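HTH-type transcriptional regulator LysG (Mycobacterium tuberculosis, PDB 3ISP) probably activates expression of the exporter LysE and represses its own gene, working as a DNA-binding homodimer of the LysR family. Local coordinates at residues Thr33-Ala36 / Val37-Ile41; Ala103-Met106 / Ala107-Ser111; Ser132-Leu135 / Leu136-Val140; Pro222-Glu225 / Gly226-Ala230; Pro276-Ala279 / Arg280-Thr284. All blocks are in the same frame, centred on the assembly; numbering follows the deposited sequence.

How the contacts relate
All five contacts are local, made along helices or at their ends. Contact 1 belongs to the DNA-binding region, its centre about 34 Å from that of the chain, and is largely surface; the other four lie in the LysR substrate-binding region. Contacts 1 and 4 are helix starts capped by threonine hydroxyls, whereas contacts 2 and 3 are helix exits, and contact 5 starts the helix 276-288. Contacts 2 and 4 touch through Ala107 and Thr224, and both meet the second subunit. Carbonyls taking two donors recur in contacts 1, 2, 4 and 5. Contacts 3 and 5 are charged outside; contact 2 buries Met106, Trp109 and Phe110.

Contact 1 of 5, residues Thr33-Ala36 / Val37-Ile41; sequences TPSA and VSQRI
Pro34 O is held twice by Ser38: the backbone N lies 2.7 Å from Pro34 O, and Ser38 OG reaches the same oxygen at 3.2 Å. The amide lies nearly along the C=O axis, whereas the hydroxyl stands well above the carbonyl plane. Placing OG beside its own backbone N (chi1 -69°) is what brings it back over the preceding turn, and serine suits a place where a short polar side chain must fold against its own helix.

The start of that helix is prepared by Thr33, the N-cap residue. Its OG1 accepts a weak bond from Ala36 N at 3.3 Å, giving a first-turn N-H a side-chain acceptor, and Thr33 O takes Val37 N at 3.1 Å. Pro34 fits just after the cap, where a residue without an N-H loses nothing. On the outer side, Ser35 OG, anti to its backbone N (chi1 -177°), gives a weak bond to Gln39 OE1 at 2.9 Å, one turn further on. The long chain of Arg40 bends at CD and brings NH2 back to within 4.2 Å of the Ala36 methyl.

Val37 and Ile41 are buried against Phe23 and Val17, joining this helix to helix 23-27, its partner in the predicted helix-turn-helix, and to helix 9-20 of the same DNA-binding region. That face is apolar; Ser35 and Gln39 form the exposed one, and Arg40 lies at the border, running toward helix 9-20. The exposed polar surface is consistent with a DNA-recognition helix, as in other LysR-type regulators.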
loop_
_atom_site.group_PDB
_atom_site.type_symbol
_atom_site.label_atom_id
_atom_site.label_comp_id
_atom_site.label_asym_id
_atom_site.label_seq_id
_atom_site.Cartn_x
_atom_site.Cartn_y
_atom_site.Cartn_z
ATOM N N THR A 33 13.562 12.346 31.437
ATOM C CA THR A 33 14.660 12.329 30.473
ATOM C C THR A 33 14.442 11.306 29.352
ATOM O O THR A 33 13.882 10.226 29.578
ATOM C CB THR A 33 16.023 12.046 31.158
ATOM O OG1 THR A 33 16.025 10.721 31.702
ATOM C CG2 THR A 33 16.289 13.047 32.273
ATOM N N PRO A 34 14.881 11.650 28.131
ATOM C CA PRO A 34 14.901 10.684 27.036
ATOM C C PRO A 34 15.177 9.294 27.578
ATOM O O PRO A 34 14.376 8.382 27.370
ATOM C CB PRO A 34 16.073 11.172 26.190
ATOM C CG PRO A 34 16.003 12.661 26.333
ATOM C CD PRO A 34 15.426 12.954 27.712
ATOM N N SER A 35 16.294 9.151 28.286
ATOM C CA SER A 35 16.674 7.887 28.916
ATOM C C SER A 35 15.497 7.184 29.625
ATOM O O SER A 35 15.263 5.983 29.420
ATOM C CB SER A 35 17.831 8.126 29.894
ATOM O OG SER A 35 18.275 6.911 30.475
ATOM N N ALA A 36 14.761 7.934 30.450
ATOM C CA ALA A 36 13.625 7.391 31.195
ATOM C C ALA A 36 12.584 6.849 30.237
ATOM O O ALA A 36 12.173 5.694 30.335
ATOM C CB ALA A 36 13.012 8.454 32.090
ATOM N N VAL A 37 12.161 7.701 29.312
ATOM C CA VAL A 37 11.233 7.303 28.263
ATOM C C VAL A 37 11.757 6.064 27.541
ATOM O O VAL A 37 11.005 5.131 27.258
ATOM C CB VAL A 37 11.005 8.454 27.251
ATOM C CG1 VAL A 37 10.355 7.937 25.987
ATOM C CG2 VAL A 37 10.163 9.546 27.876
ATOM N N SER A 38 13.058 6.054 27.265
ATOM C CA SER A 38 13.682 4.933 26.579
ATOM C C SER A 38 13.624 3.652 27.404
ATOM O O SER A 38 13.249 2.600 26.889
ATOM C CB SER A 38 15.124 5.261 26.205
ATOM O OG SER A 38 15.173 6.246 25.189
ATOM N N GLN A 39 13.996 3.736 28.677
ATOM C CA GLN A 39 13.968 2.558 29.536
ATOM C C GLN A 39 12.539 2.170 29.804
ATOM O O GLN A 39 12.233 1.005 30.042
ATOM C CB GLN A 39 14.651 2.827 30.877
ATOM C CG GLN A 39 16.158 2.802 30.838
ATOM C CD GLN A 39 16.762 3.567 31.991
ATOM O OE1 GLN A 39 17.667 4.380 31.801
ATOM N NE2 GLN A 39 16.249 3.330 33.197
ATOM N N ARG A 40 11.659 3.160 29.792
ATOM C CA ARG A 40 10.268 2.902 30.108
ATOM C C ARG A 40 9.638 2.074 29.000
ATOM O O ARG A 40 8.985 1.062 29.263
ATOM C CB ARG A 40 9.511 4.205 30.315
ATOM C CG ARG A 40 8.190 4.018 31.011
ATOM C CD ARG A 40 7.792 5.297 31.711
ATOM N NE ARG A 40 8.793 5.720 32.685
ATOM C CZ ARG A 40 8.713 6.845 33.386
ATOM N NH1 ARG A 40 7.674 7.658 33.214
ATOM N NH2 ARG A 40 9.666 7.157 34.258
ATOM N N ILE A 41 9.857 2.501 27.760
ATOM C CA ILE A 41 9.431 1.731 26.602
ATOM C C ILE A 41 10.171 0.388 26.511
ATOM O O ILE A 41 9.558 -0.643 26.253
ATOM C CB ILE A 41 9.583 2.554 25.315
ATOM C CG1 ILE A 41 8.430 3.549 25.212
ATOM C CG2 ILE A 41 9.596 1.661 24.098
ATOM C CD1 ILE A 41 8.501 4.418 24.002
#

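Contact 2 of 5, residues Ala103-Met106 / Ala107-Ser111; sequences ADSM and ATWFS
Met106 runs from the helix 103-107 toward Phe110, and its atoms meet different surroundings on the way. CB and CG lie close to the amide of Ala107, CG being anti to the backbone N (chi1 173°). Beyond CG the chain bends at both of its next torsions, so that SD turns and the terminal CE arrives 3.9 Å from Phe110 CD2, the two side chains crossing at a slant. A flexible, unbranched thioether suits this folded path. Val124 and Ile126 of the strand 120-126 touch the same methionine, as does Glu225 of the second subunit.

The backbone beneath it is closed by two carbonyls. Ser105 O accepts from Phe110 N at 2.9 Å and from Thr108 N at 3.3 Å, the donors approaching from opposite faces of its plane. The bond to Phe110 N spans five residues, wider than a helical turn, and marks where the chain leaves the helix. Asp104 O is taken by Thr108 OG1 at 2.8 Å, in the carbonyl plane; the threonine hydroxyl thus does work for which Thr108 N, only weakly bonded there, is poorly placed. The carboxylate of Asp104 turns elsewhere, to Tyr165.

Trp109 folds back over the same turn, setting its NE1 3.2 Å from Ser105 OG and one ring face over Ser105 O. Val145 of the strand 143-146 lies against Ser105, Trp109 and Phe110. This helix end and turn open the connection between the adjacent parallel strands 95-101 and 120-126, part of the periplasmic-binding-protein-like fold of LysR regulatory domains.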
loop_
_atom_site.group_PDB
_atom_site.type_symbol
_atom_site.label_atom_id
_atom_site.label_comp_id
_atom_site.label_asym_id
_atom_site.label_seq_id
_atom_site.Cartn_x
_atom_site.Cartn_y
_atom_site.Cartn_z
ATOM N N ALA A 103 -19.422 8.810 6.470
ATOM C CA ALA A 103 -19.926 10.045 5.861
ATOM C C ALA A 103 -21.442 10.103 5.761
ATOM O O ALA A 103 -22.055 11.099 6.109
ATOM C CB ALA A 103 -19.305 10.237 4.479
ATOM N N ASP A 104 -22.031 9.024 5.262
ATOM C CA ASP A 104 -23.476 8.922 5.093
ATOM C C ASP A 104 -24.272 9.029 6.402
ATOM O O ASP A 104 -25.399 9.525 6.403
ATOM C CB ASP A 104 -23.828 7.633 4.348
ATOM C CG ASP A 104 -23.508 7.718 2.869
ATOM O OD1 ASP A 104 -23.385 8.860 2.356
ATOM O OD2 ASP A 104 -23.383 6.647 2.224
ATOM N N SER A 105 -23.695 8.588 7.513
ATOM C CA SER A 105 -24.389 8.744 8.790
ATOM C C SER A 105 -24.324 10.164 9.313
ATOM O O SER A 105 -25.281 10.647 9.917
ATOM C CB SER A 105 -23.864 7.772 9.845
ATOM O OG SER A 105 -24.113 6.424 9.473
ATOM N N MET A 106 -23.197 10.834 9.093
ATOM C CA MET A 106 -23.036 12.186 9.613
ATOM C C MET A 106 -23.986 13.151 8.910
ATOM O O MET A 106 -24.478 14.097 9.511
ATOM C CB MET A 106 -21.581 12.667 9.502
ATOM C CG MET A 106 -21.375 14.141 9.875
ATOM S SD MET A 106 -21.781 14.569 11.587
ATOM C CE MET A 106 -20.546 13.646 12.418
ATOM N N ALA A 107 -24.255 12.905 7.639
ATOM C CA ALA A 107 -25.103 13.809 6.883
ATOM C C ALA A 107 -26.581 13.577 7.171
ATOM O O ALA A 107 -27.419 14.443 6.914
ATOM C CB ALA A 107 -24.830 13.687 5.399
ATOM N N THR A 108 -26.909 12.406 7.691
ATOM C CA THR A 108 -28.305 12.103 7.930
ATOM C C THR A 108 -28.616 12.071 9.420
ATOM O O THR A 108 -28.765 13.112 10.055
ATOM C CB THR A 108 -28.722 10.801 7.249
ATOM O OG1 THR A 108 -27.905 9.729 7.723
ATOM C CG2 THR A 108 -28.540 10.919 5.750
ATOM N N TRP A 109 -28.670 10.879 9.992
ATOM C CA TRP A 109 -29.162 10.739 11.352
ATOM C C TRP A 109 -28.215 11.189 12.457
ATOM O O TRP A 109 -28.678 11.757 13.448
ATOM C CB TRP A 109 -29.617 9.313 11.589
ATOM C CG TRP A 109 -28.537 8.310 11.484
ATOM C CD1 TRP A 109 -28.133 7.638 10.366
ATOM C CD2 TRP A 109 -27.725 7.831 12.559
ATOM N NE1 TRP A 109 -27.100 6.777 10.679
ATOM C CE2 TRP A 109 -26.836 6.875 12.018
ATOM C CE3 TRP A 109 -27.662 8.120 13.924
ATOM C CZ2 TRP A 109 -25.905 6.211 12.795
ATOM C CZ3 TRP A 109 -26.740 7.461 14.689
ATOM C CH2 TRP A 109 -25.869 6.515 14.126
ATOM N N PHE A 110 -26.907 10.966 12.299
ATOM C CA PHE A 110 -25.972 11.159 13.417
ATOM C C PHE A 110 -25.987 12.566 14.008
ATOM O O PHE A 110 -25.750 12.758 15.194
ATOM C CB PHE A 110 -24.547 10.783 13.021
ATOM C CG PHE A 110 -23.612 10.610 14.195
ATOM C CD1 PHE A 110 -23.379 9.364 14.732
ATOM C CD2 PHE A 110 -22.957 11.696 14.749
ATOM C CE1 PHE A 110 -22.520 9.211 15.804
ATOM C CE2 PHE A 110 -22.096 11.541 15.814
ATOM C CZ PHE A 110 -21.881 10.304 16.344
ATOM N N SER A 111 -26.248 13.550 13.164
ATOM C CA SER A 111 -26.347 14.932 13.594
ATOM C C SER A 111 -27.014 15.092 14.960
ATOM O O SER A 111 -26.625 15.943 15.749
ATOM C CB SER A 111 -27.138 15.715 12.558
ATOM O OG SER A 111 -27.511 16.967 13.084
#

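Contact 3 of 5, residues Ser132-Leu135 / Leu136-Val140; sequences SARL and LREGV
Leu135 and Val140 pack where the chain leaves helix 129-137 through Gly139, a C' glycine with positive phi, in the periplasmic-binding-protein-like fold. This is the tight side: Leu135 CD2 rests 3.7 Å from Val140 CG1, the branched chains lying obliquely across each other. Gly139 makes the turn possible, since its phi (73°) is easily adopted by a residue without a side chain, and its N binds Leu136 O at 3.1 Å. Leu136 is buried against Ala144 of strand 143-146, so the leucines tie the helix to the sheet and the adjoining loop.

The solvent side is looser and charged, though Ile66 of helix 66-82 covers part of it, leaving Arg134 the exposed member. Arg134 projects from the helix, extended from CG to NE, and the extended side chain of Glu138, whose backbone N binds Arg134 O (2.8 Å), reaches back to it. Arg137, long and flexible, folds back, its aliphatic part covering the helix and one guanidinium face over Ala133 O, while its carbonyl receives Arg70. Glu138 OE2 sits 3.0 Å from Arg134 NE, but well out of the guanidinium plane: this salt bridge rests on charge, with no N-H aimed at the oxygen.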
loop_
_atom_site.group_PDB
_atom_site.type_symbol
_atom_site.label_atom_id
_atom_site.label_comp_id
_atom_site.label_asym_id
_atom_site.label_seq_id
_atom_site.Cartn_x
_atom_site.Cartn_y
_atom_site.Cartn_z
ATOM N N SER A 132 -12.071 3.449 10.163
ATOM C CA SER A 132 -12.598 3.526 11.533
ATOM C C SER A 132 -12.201 2.328 12.403
ATOM O O SER A 132 -11.894 2.493 13.581
ATOM C CB SER A 132 -14.119 3.737 11.541
ATOM O OG SER A 132 -14.811 2.560 11.179
ATOM N N ALA A 133 -12.194 1.128 11.833
ATOM C CA ALA A 133 -11.726 -0.040 12.578
ATOM C C ALA A 133 -10.286 0.142 13.055
ATOM O O ALA A 133 -9.923 -0.327 14.133
ATOM C CB ALA A 133 -11.846 -1.290 11.739
ATOM N N ARG A 134 -9.460 0.810 12.252
ATOM C CA ARG A 134 -8.083 1.090 12.654
ATOM C C ARG A 134 -8.046 1.978 13.896
ATOM O O ARG A 134 -7.374 1.666 14.878
ATOM C CB ARG A 134 -7.287 1.752 11.524
ATOM C CG ARG A 134 -5.801 1.925 11.857
ATOM C CD ARG A 134 -5.063 2.815 10.864
ATOM N NE ARG A 134 -3.625 2.534 10.840
ATOM C CZ ARG A 134 -2.691 3.402 10.448
ATOM N NH1 ARG A 134 -3.033 4.625 10.057
ATOM N NH2 ARG A 134 -1.409 3.051 10.459
ATOM N N LEU A 135 -8.774 3.087 13.839
ATOM C CA LEU A 135 -8.824 4.041 14.937
ATOM C C LEU A 135 -9.386 3.411 16.215
ATOM O O LEU A 135 -9.068 3.845 17.327
ATOM C CB LEU A 135 -9.646 5.264 14.530
ATOM C CG LEU A 135 -9.206 5.944 13.231
ATOM C CD1 LEU A 135 -10.201 7.011 12.798
ATOM C CD2 LEU A 135 -7.817 6.541 13.383
ATOM N N LEU A 136 -10.225 2.396 16.065
ATOM C CA LEU A 136 -10.704 1.669 17.232
ATOM C C LEU A 136 -9.599 0.796 17.813
ATOM O O LEU A 136 -9.309 0.874 19.001
ATOM C CB LEU A 136 -11.923 0.817 16.896
ATOM C CG LEU A 136 -13.241 1.558 16.729
ATOM C CD1 LEU A 136 -14.376 0.549 16.691
ATOM C CD2 LEU A 136 -13.437 2.543 17.865
ATOM N N ARG A 137 -8.992 -0.036 16.977
ATOM C CA ARG A 137 -7.870 -0.849 17.408
ATOM C C ARG A 137 -6.801 -0.014 18.098
ATOM O O ARG A 137 -6.267 -0.416 19.128
ATOM C CB ARG A 137 -7.250 -1.585 16.223
ATOM C CG ARG A 137 -7.954 -2.877 15.860
ATOM C CD ARG A 137 -7.163 -3.676 14.846
ATOM N NE ARG A 137 -6.723 -2.840 13.731
ATOM C CZ ARG A 137 -7.418 -2.645 12.614
ATOM N NH1 ARG A 137 -8.605 -3.231 12.451
ATOM N NH2 ARG A 137 -6.927 -1.863 11.660
ATOM N N GLU A 138 -6.498 1.148 17.534
ATOM C CA GLU A 138 -5.381 1.966 18.003
ATOM C C GLU A 138 -5.709 2.860 19.215
ATOM O O GLU A 138 -4.882 3.680 19.641
ATOM C CB GLU A 138 -4.826 2.822 16.846
ATOM C CG GLU A 138 -4.095 2.036 15.750
ATOM C CD GLU A 138 -3.459 2.936 14.689
ATOM O OE1 GLU A 138 -3.616 4.177 14.789
ATOM O OE2 GLU A 138 -2.804 2.402 13.756
ATOM N N GLY A 139 -6.916 2.707 19.756
ATOM C CA GLY A 139 -7.357 3.490 20.898
ATOM C C GLY A 139 -7.654 4.933 20.550
ATOM O O GLY A 139 -8.073 5.712 21.407
ATOM N N VAL A 140 -7.439 5.296 19.291
ATOM C CA VAL A 140 -7.682 6.663 18.841
ATOM C C VAL A 140 -9.147 7.044 19.010
ATOM O O VAL A 140 -9.455 8.141 19.479
ATOM C CB VAL A 140 -7.239 6.876 17.372
ATOM C CG1 VAL A 140 -7.947 8.079 16.753
ATOM C CG2 VAL A 140 -5.736 7.038 17.296
#

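Contact 4 of 5, residues Pro222-Glu225 / Gly226-Ala230; sequences PTTE and GFTAA
Thr223 OG1 caps the helix 224-232 by accepting Gly226 N at 2.9 Å. The same hydroxyl gives its proton to Pro222 O at 2.6 Å, in the carbonyl plane on a lone pair, so that a donor and an acceptor together fix its rotation. Its position between the backbone N and the carbonyl carbon (chi1 81°) lets it face both. Further on, Thr228 uses two donors on one carbonyl: its N and its OG1 reach Thr224 O from opposite faces, the hydroxyl at 2.7 Å. Thr223 O and Glu225 O take Phe227 N and Ala229 N in ordinary helical bonds.

Around this polar frame lie the packing contacts. Gly226, lacking a side chain, lets Pro222 O approach its CA to 3.4 Å in a CA-H...O contact, and glycine suits a place hemmed in by Pro222 O and Thr223 OG1. Thr224 and Thr228 lie side by side, the methyl CG2 of Thr224 being 4.1 Å from Thr228 OG1. Phe227 leaves on the buried side, where its ring meets Trp195 and Phe240.

The outer side faces the second subunit: Thr224 and Glu225 exchange weak hydrogen bonds with Glu225 and Thr224 of that chain. The arrangement is a threonine N-cap at the start of a helix in the dimer interface of a LysR-type regulatory domain.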
loop_
_atom_site.group_PDB
_atom_site.type_symbol
_atom_site.label_atom_id
_atom_site.label_comp_id
_atom_site.label_asym_id
_atom_site.label_seq_id
_atom_site.Cartn_x
_atom_site.Cartn_y
_atom_site.Cartn_z
ATOM N N PRO A 222 -16.293 12.824 -3.989
ATOM C CA PRO A 222 -16.431 12.561 -2.563
ATOM C C PRO A 222 -17.162 13.700 -1.864
ATOM O O PRO A 222 -17.386 14.751 -2.470
ATOM C CB PRO A 222 -14.984 12.515 -2.087
ATOM C CG PRO A 222 -14.119 12.856 -3.318
ATOM C CD PRO A 222 -15.022 13.493 -4.290
ATOM N N THR A 223 -17.515 13.460 -0.598
ATOM C CA THR A 223 -18.237 14.389 0.281
ATOM C C THR A 223 -19.724 14.448 -0.034
ATOM O O THR A 223 -20.156 14.075 -1.119
ATOM C CB THR A 223 -17.613 15.817 0.331
ATOM O OG1 THR A 223 -18.019 16.578 -0.807
ATOM C CG2 THR A 223 -16.104 15.740 0.383
ATOM N N THR A 224 -20.500 14.913 0.932
ATOM C CA THR A 224 -21.942 14.990 0.762
ATOM C C THR A 224 -22.300 16.050 -0.273
ATOM O O THR A 224 -23.089 15.790 -1.191
ATOM C CB THR A 224 -22.659 15.288 2.105
ATOM O OG1 THR A 224 -22.439 14.200 3.008
ATOM C CG2 THR A 224 -24.159 15.481 1.902
ATOM N N GLU A 225 -21.724 17.243 -0.132
ATOM C CA GLU A 225 -22.019 18.312 -1.083
ATOM C C GLU A 225 -21.469 17.954 -2.461
ATOM O O GLU A 225 -22.136 18.149 -3.473
ATOM C CB GLU A 225 -21.469 19.660 -0.592
ATOM C CG GLU A 225 -20.287 19.545 0.392
ATOM C CD GLU A 225 -20.720 19.292 1.837
ATOM O OE1 GLU A 225 -21.852 19.691 2.205
ATOM O OE2 GLU A 225 -19.924 18.701 2.609
ATOM N N GLY A 226 -20.258 17.408 -2.482
ATOM C CA GLY A 226 -19.615 17.006 -3.715
ATOM C C GLY A 226 -20.403 15.962 -4.472
ATOM O O GLY A 226 -20.665 16.126 -5.666
ATOM N N PHE A 227 -20.772 14.883 -3.782
ATOM C CA PHE A 227 -21.528 13.787 -4.381
ATOM C C PHE A 227 -22.900 14.286 -4.741
ATOM O O PHE A 227 -23.456 13.890 -5.764
ATOM C CB PHE A 227 -21.673 12.637 -3.393
ATOM C CG PHE A 227 -22.041 11.318 -4.020
ATOM C CD1 PHE A 227 -21.100 10.583 -4.723
ATOM C CD2 PHE A 227 -23.305 10.788 -3.857
ATOM C CE1 PHE A 227 -21.418 9.357 -5.284
ATOM C CE2 PHE A 227 -23.631 9.556 -4.409
ATOM C CZ PHE A 227 -22.683 8.844 -5.127
ATOM N N THR A 228 -23.446 15.167 -3.908
ATOM C CA THR A 228 -24.794 15.673 -4.155
ATOM C C THR A 228 -24.866 16.614 -5.372
ATOM O O THR A 228 -25.803 16.521 -6.175
ATOM C CB THR A 228 -25.430 16.319 -2.898
ATOM O OG1 THR A 228 -25.659 15.306 -1.912
ATOM C CG2 THR A 228 -26.764 16.964 -3.239
ATOM N N ALA A 229 -23.886 17.506 -5.513
ATOM C CA ALA A 229 -23.844 18.397 -6.672
ATOM C C ALA A 229 -23.671 17.600 -7.965
ATOM O O ALA A 229 -24.356 17.844 -8.948
ATOM C CB ALA A 229 -22.744 19.441 -6.525
ATOM N N ALA A 230 -22.759 16.641 -7.954
ATOM C CA ALA A 230 -22.591 15.750 -9.092
ATOM C C ALA A 230 -23.938 15.223 -9.582
ATOM O O ALA A 230 -24.269 15.347 -10.764
ATOM C CB ALA A 230 -21.671 14.601 -8.731
#

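Contact 5 of 5, residues Pro276-Ala279 / Arg280-Thr284; sequences PIIA and RITDT
Pro276 O receives Arg280 N at 3.1 Å, and the guanidinium of the same arginine folds back so that this oxygen lies over one of its faces. Proline suits the first turn, where no earlier carbonyl waits for an N-H, and its CB stays 4.0 Å from Arg280 NH2. Next comes Ile277, whose O takes Ile281 N in a nearly straight bond (176°). Its CG1 comes within 3.7 Å of Arg280 NH1, the arginine curling toward it through its third torsion, while CG2 meets Ile281 CG1 at 4.2 Å.

Ile278 offers its O to two donors of Thr282: the backbone N at 2.7 Å and OG1 at 3.1 Å, the latter from above the carbonyl plane. That hydroxyl is also bonded by Trp268 NE1, so the threonine links its own helix to the strand 255-271. Ala279 is exposed; alanine is a good helix former and leaves its carbonyl clear for Asp283 N.

Inward, Ile277 and Ile278 touch Leu77 of the helix 66-82, and Ile281 lies on Trp268. Helix 276-288, the last helix of the modelled chain, thus packs with its apolar face on strand 255-271 and helix 66-82 in the periplasmic-binding-protein-like regulatory domain.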
loop_
_atom_site.group_PDB
_atom_site.type_symbol
_atom_site.label_atom_id
_atom_site.label_comp_id
_atom_site.label_asym_id
_atom_site.label_seq_id
_atom_site.Cartn_x
_atom_site.Cartn_y
_atom_site.Cartn_z
ATOM N N PRO A 276 -19.374 5.203 32.636
ATOM C CA PRO A 276 -20.563 6.044 32.543
ATOM C C PRO A 276 -20.536 6.918 31.283
ATOM O O PRO A 276 -21.585 7.109 30.668
ATOM C CB PRO A 276 -20.490 6.878 33.821
ATOM C CG PRO A 276 -19.792 5.971 34.788
ATOM C CD PRO A 276 -18.769 5.225 33.977
ATOM N N ILE A 277 -19.373 7.419 30.878
ATOM C CA ILE A 277 -19.325 8.234 29.662
ATOM C C ILE A 277 -19.628 7.403 28.418
ATOM O O ILE A 277 -20.424 7.816 27.583
ATOM C CB ILE A 277 -17.997 8.995 29.473
ATOM C CG1 ILE A 277 -17.667 9.830 30.703
ATOM C CG2 ILE A 277 -18.106 9.950 28.310
ATOM C CD1 ILE A 277 -16.256 10.396 30.688
ATOM N N ILE A 278 -19.007 6.237 28.290
ATOM C CA ILE A 278 -19.303 5.365 27.151
ATOM C C ILE A 278 -20.793 4.993 27.044
ATOM O O ILE A 278 -21.447 5.297 26.048
ATOM C CB ILE A 278 -18.462 4.080 27.169
ATOM C CG1 ILE A 278 -16.974 4.429 27.145
ATOM C CG2 ILE A 278 -18.825 3.198 25.988
ATOM C CD1 ILE A 278 -16.627 5.522 26.173
ATOM N N ALA A 279 -21.325 4.335 28.063
ATOM C CA ALA A 279 -22.739 3.983 28.071
ATOM C C ALA A 279 -23.620 5.170 27.672
ATOM O O ALA A 279 -24.543 5.026 26.866
ATOM C CB ALA A 279 -23.149 3.435 29.434
ATOM N N ARG A 280 -23.337 6.343 28.231
ATOM C CA ARG A 280 -24.107 7.536 27.893
ATOM C C ARG A 280 -24.022 7.881 26.409
ATOM O O ARG A 280 -25.047 8.085 25.764
ATOM C CB ARG A 280 -23.667 8.727 28.737
ATOM C CG ARG A 280 -24.242 10.047 28.277
ATOM C CD ARG A 280 -23.728 11.180 29.137
ATOM N NE ARG A 280 -23.455 10.726 30.502
ATOM C CZ ARG A 280 -22.237 10.659 31.036
ATOM N NH1 ARG A 280 -21.175 11.032 30.315
ATOM N NH2 ARG A 280 -22.082 10.227 32.287
ATOM N N ILE A 281 -22.804 7.965 25.876
ATOM C CA ILE A 281 -22.612 8.191 24.449
ATOM C C ILE A 281 -23.370 7.128 23.649
ATOM O O ILE A 281 -24.072 7.447 22.697
ATOM C CB ILE A 281 -21.116 8.166 24.063
ATOM C CG1 ILE A 281 -20.351 9.265 24.800
ATOM C CG2 ILE A 281 -20.928 8.360 22.569
ATOM C CD1 ILE A 281 -20.305 10.569 24.061
ATOM N N THR A 282 -23.241 5.867 24.054
ATOM C CA THR A 282 -23.920 4.763 23.384
ATOM C C THR A 282 -25.433 4.962 23.343
ATOM O O THR A 282 -26.065 4.728 22.318
ATOM C CB THR A 282 -23.595 3.406 24.040
ATOM O OG1 THR A 282 -22.188 3.173 23.971
ATOM C CG2 THR A 282 -24.299 2.273 23.314
ATOM N N ASP A 283 -26.010 5.397 24.455
ATOM C CA ASP A 283 -27.443 5.645 24.497
ATOM C C ASP A 283 -27.828 6.672 23.475
ATOM O O ASP A 283 -28.810 6.512 22.756
ATOM C CB ASP A 283 -27.893 6.129 25.874
ATOM C CG ASP A 283 -28.126 4.992 26.828
ATOM O OD1 ASP A 283 -28.155 3.833 26.347
ATOM O OD2 ASP A 283 -28.271 5.254 28.047
ATOM N N THR A 284 -27.051 7.741 23.424
ATOM C CA THR A 284 -27.326 8.823 22.507
ATOM C C THR A 284 -27.197 8.371 21.050
ATOM O O THR A 284 -28.102 8.576 20.250
ATOM C CB THR A 284 -26.416 9.991 22.809
ATOM O OG1 THR A 284 -26.744 10.480 24.111
ATOM C CG2 THR A 284 -26.602 11.093 21.783
#